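Local coordinates for protein beta-1,4-galactanase (Thielavia heterothallica, PDB 1HJS) that hydrolyses the beta-1,4-galactosidic linkages of type I arabinogalactans, as a family 53 glycoside hydrolase of clan GH-A, at residues V48-A53 and Y110-D115; N104-L109 and L157-W162; N181-G186 and S218-L223. All blocks are in the same frame, centred on the assembly; numbering follows the deposited sequence.

Contact 1: residues V48-A53 and Y110-D115. With NAG (2-acetamido-2-deoxy-beta-D-glucopyranose), chain E; SO4 (sulfate ion), chain F.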
loop_
_atom_site.group_PDB
_atom_site.type_symbol
_atom_site.label_atom_id
_atom_site.label_comp_id
_atom_site.label_asym_id
_atom_site.label_seq_id
_atom_site.Cartn_x
_atom_site.Cartn_y
_atom_site.Cartn_z
ATOM N N VAL A 48 -4.966 3.126 7.298
ATOM C CA VAL A 48 -5.395 3.715 8.556
ATOM C C VAL A 48 -5.831 5.156 8.343
ATOM O O VAL A 48 -5.072 5.971 7.826
ATOM C CB VAL A 48 -4.253 3.703 9.598
ATOM C CG1 VAL A 48 -4.726 4.352 10.897
ATOM C CG2 VAL A 48 -3.790 2.277 9.847
ATOM N N TRP A 49 -7.064 5.459 8.731
ATOM C CA TRP A 49 -7.588 6.810 8.619
ATOM C C TRP A 49 -7.667 7.375 10.035
ATOM O O TRP A 49 -7.832 6.629 11.002
ATOM C CB TRP A 49 -8.961 6.801 7.936
ATOM C CG TRP A 49 -8.886 6.399 6.478
ATOM C CD1 TRP A 49 -7.749 6.191 5.737
ATOM C CD2 TRP A 49 -9.987 6.180 5.586
ATOM N NE1 TRP A 49 -8.080 5.857 4.440
ATOM C CE2 TRP A 49 -9.444 5.844 4.322
ATOM C CE3 TRP A 49 -11.380 6.236 5.731
ATOM C CZ2 TRP A 49 -10.249 5.564 3.207
ATOM C CZ3 TRP A 49 -12.182 5.956 4.619
ATOM C CH2 TRP A 49 -11.611 5.626 3.377
ATOM N N VAL A 50 -7.544 8.693 10.153
ATOM C CA VAL A 50 -7.540 9.348 11.455
ATOM C C VAL A 50 -8.853 9.292 12.231
ATOM O O VAL A 50 -8.917 8.667 13.296
ATOM C CB VAL A 50 -7.079 10.812 11.308
ATOM C CG1 VAL A 50 -7.043 11.492 12.668
ATOM C CG2 VAL A 50 -5.705 10.843 10.650
ATOM N N ASN A 51 -9.891 9.946 11.720
ATOM C CA ASN A 51 -11.195 9.949 12.385
ATOM C C ASN A 51 -12.366 9.770 11.431
ATOM O O ASN A 51 -13.262 10.611 11.375
ATOM C CB ASN A 51 -11.397 11.251 13.162
ATOM C CG ASN A 51 -10.710 11.240 14.504
ATOM O OD1 ASN A 51 -11.029 10.420 15.368
ATOM N ND2 ASN A 51 -9.761 12.153 14.695
ATOM N N PRO A 52 -12.383 8.668 10.671
ATOM C CA PRO A 52 -13.501 8.472 9.746
ATOM C C PRO A 52 -14.816 8.441 10.520
ATOM O O PRO A 52 -14.911 7.820 11.575
ATOM C CB PRO A 52 -13.169 7.138 9.085
ATOM C CG PRO A 52 -12.413 6.408 10.157
ATOM C CD PRO A 52 -11.505 7.486 10.701
ATOM N N ALA A 53 -15.829 9.123 9.995
ATOM C CA ALA A 53 -17.129 9.190 10.650
ATOM C C ALA A 53 -17.724 7.824 10.987
ATOM O O ALA A 53 -18.166 7.600 12.116
ATOM C CB ALA A 53 -18.106 9.987 9.787
ATOM N N TYR A 110 3.363 14.404 14.549
ATOM C CA TYR A 110 4.267 13.629 15.384
ATOM C C TYR A 110 3.481 12.969 16.515
ATOM O O TYR A 110 3.614 11.768 16.747
ATOM C CB TYR A 110 5.364 14.538 15.944
ATOM C CG TYR A 110 6.217 13.893 17.014
ATOM C CD1 TYR A 110 5.859 13.984 18.359
ATOM C CD2 TYR A 110 7.379 13.197 16.685
ATOM C CE1 TYR A 110 6.643 13.401 19.357
ATOM C CE2 TYR A 110 8.174 12.608 17.674
ATOM C CZ TYR A 110 7.794 12.718 19.009
ATOM O OH TYR A 110 8.569 12.151 19.999
ATOM N N ASN A 111 2.654 13.756 17.202
ATOM C CA ASN A 111 1.835 13.252 18.303
ATOM C C ASN A 111 0.929 12.117 17.852
ATOM O O ASN A 111 0.839 11.082 18.516
ATOM C CB ASN A 111 0.947 14.358 18.879
ATOM C CG ASN A 111 1.729 15.415 19.625
ATOM O OD1 ASN A 111 2.927 15.265 19.870
ATOM N ND2 ASN A 111 1.037 16.488 19.986
ATOM N N TYR A 112 0.240 12.330 16.734
ATOM C CA TYR A 112 -0.673 11.324 16.195
ATOM C C TYR A 112 0.039 10.020 15.871
ATOM O O TYR A 112 -0.426 8.939 16.234
ATOM C CB TYR A 112 -1.351 11.844 14.923
ATOM C CG TYR A 112 -2.052 10.755 14.129
ATOM C CD1 TYR A 112 -3.320 10.301 14.492
ATOM C CD2 TYR A 112 -1.421 10.147 13.042
ATOM C CE1 TYR A 112 -3.947 9.261 13.786
ATOM C CE2 TYR A 112 -2.036 9.111 12.333
ATOM C CZ TYR A 112 -3.295 8.673 12.709
ATOM O OH TYR A 112 -3.899 7.649 12.005
ATOM N N THR A 113 1.157 10.123 15.163
ATOM C CA THR A 113 1.924 8.946 14.777
ATOM C C THR A 113 2.488 8.236 16.007
ATOM O O THR A 113 2.418 7.008 16.117
ATOM C CB THR A 113 3.071 9.337 13.833
ATOM O OG1 THR A 113 2.530 10.027 12.697
ATOM C CG2 THR A 113 3.822 8.097 13.356
ATOM N N LEU A 114 3.046 9.011 16.929
ATOM C CA LEU A 114 3.604 8.443 18.154
ATOM C C LEU A 114 2.508 7.710 18.926
ATOM O O LEU A 114 2.689 6.573 19.361
ATOM C CB LEU A 114 4.193 9.555 19.027
ATOM C CG LEU A 114 4.693 9.161 20.425
ATOM C CD1 LEU A 114 5.783 8.102 20.317
ATOM C CD2 LEU A 114 5.224 10.399 21.134
ATOM N N ASP A 115 1.368 8.374 19.091
ATOM C CA ASP A 115 0.229 7.809 19.805
ATOM C C ASP A 115 -0.252 6.512 19.158
ATOM O O ASP A 115 -0.441 5.504 19.836
ATOM C CB ASP A 115 -0.918 8.820 19.836
ATOM C CG ASP A 115 -2.164 8.265 20.497
ATOM O OD1 ASP A 115 -2.143 8.069 21.732
ATOM O OD2 ASP A 115 -3.162 8.016 19.779
HETATM C C1 NAG E . 1.487 17.333 21.074
HETATM C C2 NAG E . 0.618 18.594 21.120
HETATM C C3 NAG E . 1.035 19.486 22.295
HETATM C C4 NAG E . 1.064 18.687 23.601
HETATM C C5 NAG E . 1.913 17.424 23.427
HETATM C C6 NAG E . 1.886 16.541 24.657
HETATM C C7 NAG E . -0.292 19.545 19.098
HETATM C C8 NAG E . -0.146 20.613 18.024
HETATM N N2 NAG E . 0.765 19.321 19.873
HETATM O O3 NAG E . 0.121 20.564 22.422
HETATM O O4 NAG E . 1.611 19.491 24.637
HETATM O O5 NAG E . 1.414 16.635 22.325
HETATM O O6 NAG E . 2.982 15.641 24.661
HETATM O O7 NAG E . -1.355 18.936 19.221
HETATM S S SO4 F . -6.831 13.140 16.548
HETATM O O1 SO4 F . -5.408 12.534 16.060
HETATM O O2 SO4 F . -6.517 13.959 17.703
HETATM O O3 SO4 F . -7.386 13.817 15.578
HETATM O O4 SO4 F . -7.547 11.968 16.984
HETATM O O HOH W 1 -3.748 8.002 9.200
HETATM O O HOH W 2 -5.691 6.442 13.459
#
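Tyr112 reaches from helix 102-122 to Val48 and Val50, where the chain leaves strand 43-48 for the loop before the next barrel helix. The apolar part of the contact is small. Methyl CG2 of Val50 lies obliquely against the phenol ring, 3.8 Å from Tyr112 CZ; measured from the ring centroid, 4.2 Å away, the methyl is 29° off the normal, an off-centre CH-pi contact. Further along, Val48 CG1 packs against the hydroxyl, 3.6 Å from Tyr112 OH. With CG anti to the backbone N (chi1 166°), the tyrosine extends away from its helix and brings the phenol to the start of the loop.

Tyr112 OH reaches the loop's carbonyls through water. One molecule donates to Val48 O at 2.8 Å and pairs with Tyr112 OH at 2.8 Å; a second sits 2.6 Å from Tyr112 OH and makes a longer bond to Trp49 O. The hydroxyl thus serves two successive backbone carbonyls without touching either directly. Replacing Tyr112 by a phenylalanine would probably leave both waters without their shared partner and the helix without its water-mediated link to the loop.

A sulfate, probably from the crystallisation liquor, lies beside the contact. Its O1 meets the ring edge 3.4 Å from Tyr112 CD1, and Asn51 ND2 donates to O4 at 3.2 Å; Lys108 and Trp98 hold the same anion, and Trp98 also meets the Tyr112 ring edge-to-face. Helix and loop are therefore joined by one amphipathic ring, whose carbon part packs obliquely on Val50 while its hydroxyl couples through water to main-chain oxygens at the strand end.

Contact 2: residues N104-L109 and L157-W162. With NAG (2-acetamido-2-deoxy-beta-D-glucopyranose), chain E; SO4 (sulfate ion), chain F.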
loop_
_atom_site.group_PDB
_atom_site.type_symbol
_atom_site.label_atom_id
_atom_site.label_comp_id
_atom_site.label_asym_id
_atom_site.label_seq_id
_atom_site.Cartn_x
_atom_site.Cartn_y
_atom_site.Cartn_z
ATOM N N ASN A 104 2.539 23.882 14.217
ATOM C CA ASN A 104 1.603 23.066 14.974
ATOM C C ASN A 104 1.203 21.779 14.267
ATOM O O ASN A 104 0.969 20.756 14.914
ATOM C CB ASN A 104 0.354 23.878 15.322
ATOM C CG ASN A 104 0.616 24.908 16.402
ATOM O OD1 ASN A 104 1.132 24.581 17.467
ATOM N ND2 ASN A 104 0.260 26.159 16.133
ATOM N N LEU A 105 1.114 21.826 12.942
ATOM C CA LEU A 105 0.747 20.637 12.179
ATOM C C LEU A 105 1.832 19.572 12.312
ATOM O O LEU A 105 1.533 18.391 12.475
ATOM C CB LEU A 105 0.550 20.982 10.701
ATOM C CG LEU A 105 0.235 19.793 9.785
ATOM C CD1 LEU A 105 -1.049 19.103 10.242
ATOM C CD2 LEU A 105 0.095 20.285 8.355
ATOM N N SER A 106 3.091 19.993 12.240
ATOM C CA SER A 106 4.208 19.062 12.357
ATOM C C SER A 106 4.152 18.371 13.709
ATOM O O SER A 106 4.414 17.173 13.826
ATOM C CB SER A 106 5.541 19.800 12.222
ATOM O OG SER A 106 5.673 20.380 10.938
ATOM N N TRP A 107 3.802 19.135 14.734
ATOM C CA TRP A 107 3.718 18.581 16.071
ATOM C C TRP A 107 2.523 17.642 16.192
ATOM O O TRP A 107 2.611 16.592 16.830
ATOM C CB TRP A 107 3.618 19.706 17.095
ATOM C CG TRP A 107 4.129 19.302 18.434
ATOM C CD1 TRP A 107 4.889 18.199 18.724
ATOM C CD2 TRP A 107 3.961 20.009 19.664
ATOM N NE1 TRP A 107 5.203 18.178 20.061
ATOM C CE2 TRP A 107 4.646 19.279 20.663
ATOM C CE3 TRP A 107 3.298 21.190 20.022
ATOM C CZ2 TRP A 107 4.689 19.692 21.998
ATOM C CZ3 TRP A 107 3.342 21.603 21.354
ATOM C CH2 TRP A 107 4.034 20.853 22.324
ATOM N N LYS A 108 1.409 18.026 15.575
ATOM C CA LYS A 108 0.195 17.214 15.599
ATOM C C LYS A 108 0.494 15.873 14.938
ATOM O O LYS A 108 0.113 14.819 15.441
ATOM C CB LYS A 108 -0.920 17.902 14.809
ATOM C CG LYS A 108 -2.334 17.713 15.347
ATOM C CD LYS A 108 -2.582 16.367 16.008
ATOM C CE LYS A 108 -4.004 16.305 16.545
ATOM N NZ LYS A 108 -4.199 15.238 17.567
ATOM N N LEU A 109 1.166 15.933 13.791
ATOM C CA LEU A 109 1.509 14.740 13.030
ATOM C C LEU A 109 2.404 13.815 13.844
ATOM O O LEU A 109 2.234 12.595 13.835
ATOM C CB LEU A 109 2.203 15.138 11.726
ATOM C CG LEU A 109 2.580 13.991 10.788
ATOM C CD1 LEU A 109 1.350 13.143 10.482
ATOM C CD2 LEU A 109 3.173 14.559 9.512
ATOM N N LEU A 157 7.302 14.939 7.004
ATOM C CA LEU A 157 7.751 13.551 6.943
ATOM C C LEU A 157 8.784 13.253 8.032
ATOM O O LEU A 157 8.808 12.150 8.591
ATOM C CB LEU A 157 8.316 13.234 5.552
ATOM C CG LEU A 157 7.266 13.282 4.432
ATOM C CD1 LEU A 157 7.923 13.009 3.091
ATOM C CD2 LEU A 157 6.173 12.255 4.706
ATOM N N HIS A 158 9.625 14.235 8.345
ATOM C CA HIS A 158 10.631 14.059 9.394
ATOM C C HIS A 158 9.917 13.838 10.726
ATOM O O HIS A 158 10.302 12.972 11.516
ATOM C CB HIS A 158 11.532 15.298 9.488
ATOM C CG HIS A 158 12.579 15.209 10.558
ATOM N ND1 HIS A 158 13.679 14.382 10.461
ATOM C CD2 HIS A 158 12.691 15.844 11.749
ATOM C CE1 HIS A 158 14.424 14.513 11.545
ATOM N NE2 HIS A 158 13.847 15.394 12.341
ATOM N N SER A 159 8.870 14.622 10.969
ATOM C CA SER A 159 8.097 14.510 12.199
ATOM C C SER A 159 7.390 13.165 12.291
ATOM O O SER A 159 7.373 12.541 13.353
ATOM C CB SER A 159 7.066 15.635 12.285
ATOM O OG SER A 159 7.704 16.895 12.410
ATOM N N ALA A 160 6.802 12.726 11.179
ATOM C CA ALA A 160 6.098 11.445 11.140
ATOM C C ALA A 160 7.076 10.303 11.403
ATOM O O ALA A 160 6.802 9.405 12.198
ATOM C CB ALA A 160 5.423 11.253 9.780
ATOM N N ALA A 161 8.218 10.342 10.731
ATOM C CA ALA A 161 9.229 9.307 10.900
ATOM C C ALA A 161 9.664 9.203 12.359
ATOM O O ALA A 161 9.762 8.108 12.906
ATOM C CB ALA A 161 10.433 9.598 10.019
ATOM N N TRP A 162 9.923 10.340 12.993
ATOM C CA TRP A 162 10.351 10.302 14.382
ATOM C C TRP A 162 9.233 9.975 15.356
ATOM O O TRP A 162 9.491 9.604 16.496
ATOM C CB TRP A 162 11.073 11.597 14.753
ATOM C CG TRP A 162 12.463 11.554 14.219
ATOM C CD1 TRP A 162 12.877 11.925 12.970
ATOM C CD2 TRP A 162 13.600 10.957 14.855
ATOM N NE1 TRP A 162 14.199 11.586 12.786
ATOM C CE2 TRP A 162 14.666 10.992 13.928
ATOM C CE3 TRP A 162 13.817 10.391 16.119
ATOM C CZ2 TRP A 162 15.933 10.481 14.225
ATOM C CZ3 TRP A 162 15.076 9.881 16.414
ATOM C CH2 TRP A 162 16.118 9.930 15.469
HETATM C C1 NAG E . 1.487 17.333 21.074
HETATM C C2 NAG E . 0.618 18.594 21.120
HETATM C C3 NAG E . 1.035 19.486 22.295
HETATM C C4 NAG E . 1.064 18.687 23.601
HETATM C C5 NAG E . 1.913 17.424 23.427
HETATM C C6 NAG E . 1.886 16.541 24.657
HETATM C C7 NAG E . -0.292 19.545 19.098
HETATM C C8 NAG E . -0.146 20.613 18.024
HETATM N N2 NAG E . 0.765 19.321 19.873
HETATM O O3 NAG E . 0.121 20.564 22.422
HETATM O O4 NAG E . 1.611 19.491 24.637
HETATM O O5 NAG E . 1.414 16.635 22.325
HETATM O O6 NAG E . 2.982 15.641 24.661
HETATM O O7 NAG E . -1.355 18.936 19.221
HETATM S S SO4 F . -6.831 13.140 16.548
HETATM O O1 SO4 F . -5.408 12.534 16.060
HETATM O O2 SO4 F . -6.517 13.959 17.703
HETATM O O3 SO4 F . -7.386 13.817 15.578
HETATM O O4 SO4 F . -7.547 11.968 16.984
#
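Helices 102-122 and 150-165 come near each other at Ser106 and Ser159 and again at Leu109 and Ala160, each pair with its CA atoms 6.0 Å apart. So short a separation is possible because small residues occupy the interface. At the serine pair, Ser159 CB rests on the helix backbone, 3.4 Å from Ser106 O, and Ser159 OG lies 3.6 Å from Ser106 CB. No hydrogen bond crosses between the segments. Each hydroxyl instead turns back on its own helix, Ser106 OG to the carbonyl of Ile102 and Ser159 OG to that of Arg155; with OG beside the backbone N in both (chi1 -64° and -66°), the groups fold close to the main chain and let the helices approach.

About a turn further along the first helix, and at the very next residue of the second, the contact becomes wholly apolar. Leu109 points toward the second helix and its CD2 branch meets the methyl of Ala160, 4.0 Å from Ala160 CB. Leu156 and Tyr82 add to the packing around this leucine.

The outer surface of helix 102-122 carries different chemistry. The indole of Trp107 takes the N-acetylglucosamine attached to Asn111 over one of its faces, with the sugar N2 3.2 Å from Trp107 CE3, so that the sugar lies along the tryptophan four residues earlier. Lys108, its chain bent at chi2, sends NZ to the sulfate, 2.7 Å from its O2.

Helices packed side by side around a closed parallel barrel form the outer layer of a TIM barrel; here serine and alanine bring together the helices that precede and follow strand 129-132, and Ala160 also touches Ile132 of that strand.

Contact 3: residues N181-G186 and S218-L223. With PEG (di(hydroxyethyl)ether), chain M.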
loop_
_atom_site.group_PDB
_atom_site.type_symbol
_atom_site.label_atom_id
_atom_site.label_comp_id
_atom_site.label_asym_id
_atom_site.label_seq_id
_atom_site.Cartn_x
_atom_site.Cartn_y
_atom_site.Cartn_z
ATOM N N ASN A 181 2.402 5.782 -9.436
ATOM C CA ASN A 181 3.083 5.630 -10.724
ATOM C C ASN A 181 4.556 5.215 -10.638
ATOM O O ASN A 181 5.453 5.955 -11.061
ATOM C CB ASN A 181 2.964 6.931 -11.533
ATOM C CG ASN A 181 1.519 7.309 -11.828
ATOM O OD1 ASN A 181 0.640 6.448 -11.887
ATOM N ND2 ASN A 181 1.271 8.601 -12.028
ATOM N N GLY A 182 4.798 4.017 -10.114
ATOM C CA GLY A 182 6.156 3.526 -9.979
ATOM C C GLY A 182 6.935 3.458 -11.278
ATOM O O GLY A 182 8.166 3.424 -11.263
ATOM N N TRP A 183 6.222 3.435 -12.401
ATOM C CA TRP A 183 6.855 3.365 -13.716
ATOM C C TRP A 183 7.405 4.713 -14.173
ATOM O O TRP A 183 8.218 4.775 -15.094
ATOM C CB TRP A 183 5.842 2.882 -14.756
ATOM C CG TRP A 183 4.577 3.691 -14.748
ATOM C CD1 TRP A 183 3.439 3.423 -14.038
ATOM C CD2 TRP A 183 4.340 4.928 -15.433
ATOM N NE1 TRP A 183 2.512 4.415 -14.239
ATOM C CE2 TRP A 183 3.036 5.351 -15.092
ATOM C CE3 TRP A 183 5.103 5.720 -16.302
ATOM C CZ2 TRP A 183 2.475 6.531 -15.589
ATOM C CZ3 TRP A 183 4.542 6.900 -16.798
ATOM C CH2 TRP A 183 3.240 7.290 -16.439
ATOM N N ASP A 184 6.948 5.784 -13.531
ATOM C CA ASP A 184 7.351 7.144 -13.891
ATOM C C ASP A 184 8.611 7.607 -13.163
ATOM O O ASP A 184 8.525 8.295 -12.144
ATOM C CB ASP A 184 6.194 8.103 -13.594
ATOM C CG ASP A 184 6.439 9.506 -14.119
ATOM O OD1 ASP A 184 7.543 9.779 -14.630
ATOM O OD2 ASP A 184 5.512 10.340 -14.013
ATOM N N TRP A 185 9.774 7.237 -13.693
ATOM C CA TRP A 185 11.047 7.620 -13.088
ATOM C C TRP A 185 11.178 9.134 -12.925
ATOM O O TRP A 185 11.605 9.619 -11.874
ATOM C CB TRP A 185 12.220 7.089 -13.929
ATOM C CG TRP A 185 13.549 7.722 -13.594
ATOM C CD1 TRP A 185 14.366 8.412 -14.450
ATOM C CD2 TRP A 185 14.205 7.735 -12.318
ATOM N NE1 TRP A 185 15.487 8.855 -13.783
ATOM C CE2 TRP A 185 15.413 8.454 -12.474
ATOM C CE3 TRP A 185 13.891 7.211 -11.056
ATOM C CZ2 TRP A 185 16.306 8.659 -11.417
ATOM C CZ3 TRP A 185 14.781 7.415 -10.003
ATOM C CH2 TRP A 185 15.974 8.133 -10.192
ATOM N N GLY A 186 10.812 9.877 -13.966
ATOM C CA GLY A 186 10.912 11.326 -13.898
ATOM C C GLY A 186 10.258 11.908 -12.657
ATOM O O GLY A 186 10.826 12.772 -11.985
ATOM N N SER A 218 -3.013 4.160 -17.637
ATOM C CA SER A 218 -2.118 4.748 -18.628
ATOM C C SER A 218 -1.320 3.655 -19.320
ATOM O O SER A 218 -0.806 2.746 -18.670
ATOM C CB SER A 218 -1.146 5.726 -17.961
ATOM O OG SER A 218 -0.089 6.075 -18.846
ATOM N N SER A 219 -1.211 3.746 -20.641
ATOM C CA SER A 219 -0.459 2.759 -21.407
ATOM C C SER A 219 1.042 2.904 -21.156
ATOM O O SER A 219 1.833 2.060 -21.580
ATOM C CB SER A 219 -0.750 2.917 -22.905
ATOM O OG SER A 219 -0.410 4.215 -23.352
ATOM N N SER A 220 1.431 3.970 -20.466
ATOM C CA SER A 220 2.843 4.203 -20.167
ATOM C C SER A 220 3.364 3.284 -19.062
ATOM O O SER A 220 4.574 3.162 -18.874
ATOM C CB SER A 220 3.063 5.662 -19.758
ATOM O OG SER A 220 2.777 6.543 -20.836
ATOM N N ALA A 221 2.450 2.637 -18.346
ATOM C CA ALA A 221 2.818 1.746 -17.244
ATOM C C ALA A 221 3.309 0.381 -17.717
ATOM O O ALA A 221 2.777 -0.657 -17.314
ATOM C CB ALA A 221 1.626 1.571 -16.297
ATOM N N THR A 222 4.327 0.383 -18.572
ATOM C CA THR A 222 4.881 -0.862 -19.077
ATOM C C THR A 222 5.759 -1.516 -18.019
ATOM O O THR A 222 6.237 -0.856 -17.099
ATOM C CB THR A 222 5.752 -0.632 -20.324
ATOM O OG1 THR A 222 6.794 0.303 -20.010
ATOM C CG2 THR A 222 4.913 -0.088 -21.472
ATOM N N LEU A 223 5.963 -2.820 -18.153
ATOM C CA LEU A 223 6.818 -3.539 -17.225
ATOM C C LEU A 223 8.241 -3.035 -17.435
ATOM O O LEU A 223 9.042 -2.981 -16.500
ATOM C CB LEU A 223 6.738 -5.041 -17.496
ATOM C CG LEU A 223 5.355 -5.649 -17.242
ATOM C CD1 LEU A 223 5.343 -7.099 -17.691
ATOM C CD2 LEU A 223 5.017 -5.550 -15.760
HETATM C C1 PEG M . 10.229 7.614 -16.971
HETATM O O1 PEG M . 10.135 9.064 -16.827
HETATM C C2 PEG M . 8.868 7.136 -17.404
HETATM O O2 PEG M . 8.541 6.981 -18.815
HETATM C C3 PEG M . 7.214 6.524 -19.088
HETATM C C4 PEG M . 7.026 5.682 -20.374
HETATM O O4 PEG M . 7.070 4.237 -20.265
#
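Two loops at the C-terminal ends of barrel strands, those following 174-179 and 208-212, meet where the indole of Trp183 lies against Ser220 and Ala221. Both loops are shaped by type I turns, Asn181 to Asp184 and Ser218 to Ala221, and the backbones come closest at Trp183 and Ala221. CG of Trp183 takes the crowded position between backbone N and carbonyl carbon (chi1 53°), which swings the ring toward the second loop. One face then receives the turn. Ala221 CA sits 3.7 Å from the centroid of the Trp183 five-membered ring, 16° off its normal, while Ala221 CB approaches Trp183 CD1 to 3.4 Å. Ser220 CB lies over the six-membered ring, 3.5 Å from Trp183 CZ3. The opposite face carries the CB atoms of Asn181 and Asp184, so the indole is sandwiched between its own loop and the next.

In a TIM barrel of clan GH-A, loops at this end surround the catalytic centre, and the Trp183 side chain is about 10 Å from that of Glu135, the probable proton donor.

Ser218 keeps its turn in shape by an ST turn, its OG accepting from Ser220 N at 3.1 Å. Each loop runs into a helix through an N-cap: Asp184 before 185-196, and Thr222 before 223-237, where OG1 accepts from Ala225 N and also bonds to the hydroxyl of Ser224. A bound di(hydroxyethyl)ether spans the two loops, Gly186 N donating to its O1 at 3.1 Å and its O4 donating to Ser220 O at 3.1 Å, with C3 at the edge of the indole.

Burial and chemistry change together across the three sites. Contact 2 is a buried helix-helix interface of small and apolar side chains; contact 1 is partly buried and mixes valine packing with water bridges; contact 3 lies at the surface, where one indole is laid on a turn. Contacts 1 and 2 share helix 102-122, alternate along the chain and touch, Tyr110 CD2 lying 3.4 Å from Ser159 O, and the same glycan and sulfate reach both. Contact 3 follows both in the chain, its centre about 30 Å from that of contact 2, and joins loops. Contacts 1 and 3 lie on opposite sides of the chain's centre.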